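Local coordinates for molybdopterin biosynthesis protein MoaB (Sulfolobus tokodaii, PDB 3IWT), which probably takes part in molybdenum cofactor biosynthesis as a molybdopterin-binding protein of the MogA/MoaB family, at residues 47-52 and 159-164. Numbering follows the deposited sequence.
Sequences QLLIEN and LALKEL
Leu-48 and Leu-49 meet Leu-161 through branched methyl groups; the contact between the two segments involves no flat group. A flat group lies close by, the amide of Asn-52, just past the helix end. Its ND2 turns back to Leu-48 O at 2.8 Å, with a fairly straight N-H...O angle of 158°. The acceptor lies close to the amide plane, while the donor is somewhat tilted from the carbonyl plane. This bond stays within segment 47-52. Leu-161 meets both leucines, one with each methyl. Its CD1 touches CD1 of Leu-48 at 3.7 Å, and the same Leu-48 methyl lies 4.0 Å from CB of Leu-161. These two side chains meet at a slant. On the other branch, CD2 of Leu-161 is 4.0 Å from CD2 of Leu-49, and there the side chains run roughly perpendicular. CB of Leu-161 points toward segment 47-52; CG stands beside the backbone N (chi1 -79°), and from there the fork spreads. The short helical segments run in the same general direction, their axes inclined by 28°. Their closest approach is 10.9 Å. Helix 40-51 belongs to the crossover between the parallel strands 17-23 and 55-62, and helix 154-176 follows strand 145-150, in the alpha/beta fold of the molybdopterin-binding domain. Leu-49 also packs on Ile-56 of strand 55-62 and on Leu-166 of helix 154-176. The more exposed margin is formed by Lys-162, whose CE lies 4.2 Å from CD2 of Leu-48.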
loop_
_atom_site.group_PDB
_atom_site.type_symbol
_atom_site.label_atom_id
_atom_site.label_comp_id
_atom_site.label_asym_id
_atom_site.label_seq_id
_atom_site.Cartn_x
_atom_site.Cartn_y
_atom_site.Cartn_z
ATOM N N GLN A 47 -35.192 -3.658 -13.124
ATOM C CA GLN A 47 -35.958 -3.621 -14.381
ATOM C C GLN A 47 -35.066 -4.067 -15.561
ATOM O O GLN A 47 -35.448 -4.946 -16.344
ATOM C CB GLN A 47 -36.407 -2.167 -14.619
ATOM C CG GLN A 47 -37.882 -1.903 -14.871
ATOM C CD GLN A 47 -38.084 -0.588 -15.625
ATOM O OE1 GLN A 47 -37.659 0.476 -15.161
ATOM N NE2 GLN A 47 -38.687 -0.663 -16.804
ATOM N N LEU A 48 -33.878 -3.445 -15.669
ATOM C CA LEU A 48 -32.960 -3.720 -16.781
ATOM C C LEU A 48 -32.379 -5.113 -16.690
ATOM O O LEU A 48 -32.234 -5.796 -17.702
ATOM C CB LEU A 48 -31.811 -2.690 -16.865
ATOM C CG LEU A 48 -32.119 -1.308 -17.462
ATOM C CD1 LEU A 48 -30.925 -0.364 -17.300
ATOM C CD2 LEU A 48 -32.547 -1.430 -18.916
ATOM N N LEU A 49 -31.997 -5.526 -15.471
ATOM C CA LEU A 49 -31.457 -6.866 -15.255
ATOM C C LEU A 49 -32.468 -7.941 -15.621
ATOM O O LEU A 49 -32.135 -8.898 -16.339
ATOM C CB LEU A 49 -31.028 -7.109 -13.806
ATOM C CG LEU A 49 -29.714 -6.466 -13.364
ATOM C CD1 LEU A 49 -29.587 -6.661 -11.847
ATOM C CD2 LEU A 49 -28.477 -7.015 -14.126
ATOM N N ILE A 50 -33.726 -7.752 -15.200
ATOM C CA ILE A 50 -34.873 -8.659 -15.563
ATOM C C ILE A 50 -35.277 -8.650 -17.048
ATOM O O ILE A 50 -35.710 -9.698 -17.664
ATOM C CB ILE A 50 -36.125 -8.322 -14.691
ATOM C CG1 ILE A 50 -35.846 -8.730 -13.227
ATOM C CG2 ILE A 50 -37.367 -9.029 -15.227
ATOM C CD1 ILE A 50 -36.836 -8.232 -12.192
ATOM N N GLU A 51 -35.281 -7.464 -17.632
ATOM C CA GLU A 51 -35.566 -7.287 -19.054
ATOM C C GLU A 51 -34.554 -8.052 -19.905
ATOM O O GLU A 51 -34.850 -8.449 -21.034
ATOM C CB GLU A 51 -35.504 -5.797 -19.387
ATOM C CG GLU A 51 -35.628 -5.440 -20.847
ATOM C CD GLU A 51 -35.586 -3.942 -21.039
ATOM O OE1 GLU A 51 -36.718 -3.360 -21.234
ATOM O OE2 GLU A 51 -34.413 -3.361 -20.970
ATOM N N ASN A 52 -33.349 -8.238 -19.355
ATOM C CA ASN A 52 -32.264 -8.919 -20.055
ATOM C C ASN A 52 -32.078 -10.398 -19.695
ATOM O O ASN A 52 -31.096 -11.032 -20.155
ATOM C CB ASN A 52 -30.970 -8.133 -19.869
ATOM C CG ASN A 52 -30.891 -6.942 -20.789
ATOM O OD1 ASN A 52 -30.293 -7.045 -21.852
ATOM N ND2 ASN A 52 -31.530 -5.817 -20.418
ATOM N N LEU A 159 -26.396 3.968 -17.370
ATOM C CA LEU A 159 -25.219 3.965 -18.229
ATOM C C LEU A 159 -24.302 2.785 -17.956
ATOM O O LEU A 159 -23.834 2.150 -18.889
ATOM C CB LEU A 159 -24.419 5.257 -18.021
ATOM C CG LEU A 159 -23.229 5.526 -18.964
ATOM C CD1 LEU A 159 -23.715 5.712 -20.410
ATOM C CD2 LEU A 159 -22.441 6.737 -18.491
ATOM N N ALA A 160 -24.010 2.523 -16.674
ATOM C CA ALA A 160 -23.144 1.428 -16.275
ATOM C C ALA A 160 -23.741 0.107 -16.726
ATOM O O ALA A 160 -23.047 -0.716 -17.312
ATOM C CB ALA A 160 -22.937 1.434 -14.740
ATOM N N LEU A 161 -25.036 -0.087 -16.479
ATOM C CA LEU A 161 -25.691 -1.331 -16.888
ATOM C C LEU A 161 -25.680 -1.597 -18.394
ATOM O O LEU A 161 -25.306 -2.686 -18.842
ATOM C CB LEU A 161 -27.124 -1.365 -16.380
ATOM C CG LEU A 161 -27.303 -1.742 -14.912
ATOM C CD1 LEU A 161 -28.676 -1.221 -14.463
ATOM C CD2 LEU A 161 -27.176 -3.266 -14.744
ATOM N N LYS A 162 -26.139 -0.622 -19.170
ATOM C CA LYS A 162 -26.253 -0.787 -20.604
ATOM C C LYS A 162 -24.916 -0.885 -21.330
ATOM O O LYS A 162 -24.755 -1.720 -22.222
ATOM C CB LYS A 162 -27.062 0.368 -21.204
ATOM C CG LYS A 162 -28.495 0.424 -20.732
ATOM C CD LYS A 162 -29.221 1.496 -21.517
ATOM C CE LYS A 162 -30.661 1.623 -21.166
ATOM N NZ LYS A 162 -31.288 2.671 -22.113
ATOM N N GLU A 163 -23.950 -0.059 -20.931
ATOM C CA GLU A 163 -22.715 0.017 -21.677
ATOM C C GLU A 163 -21.648 -0.957 -21.176
ATOM O O GLU A 163 -20.875 -1.463 -21.979
ATOM C CB GLU A 163 -22.218 1.463 -21.691
ATOM C CG GLU A 163 -23.261 2.440 -22.249
ATOM C CD GLU A 163 -23.781 2.009 -23.597
ATOM O OE1 GLU A 163 -22.964 1.682 -24.476
ATOM O OE2 GLU A 163 -25.006 1.964 -23.777
ATOM N N LEU A 164 -21.619 -1.254 -19.863
ATOM C CA LEU A 164 -20.527 -2.044 -19.290
ATOM C C LEU A 164 -20.878 -3.377 -18.617
ATOM O O LEU A 164 -20.155 -4.350 -18.789
ATOM C CB LEU A 164 -19.758 -1.177 -18.280
ATOM C CG LEU A 164 -19.188 0.134 -18.839
ATOM C CD1 LEU A 164 -18.350 0.805 -17.760
ATOM C CD2 LEU A 164 -18.353 -0.095 -20.079
#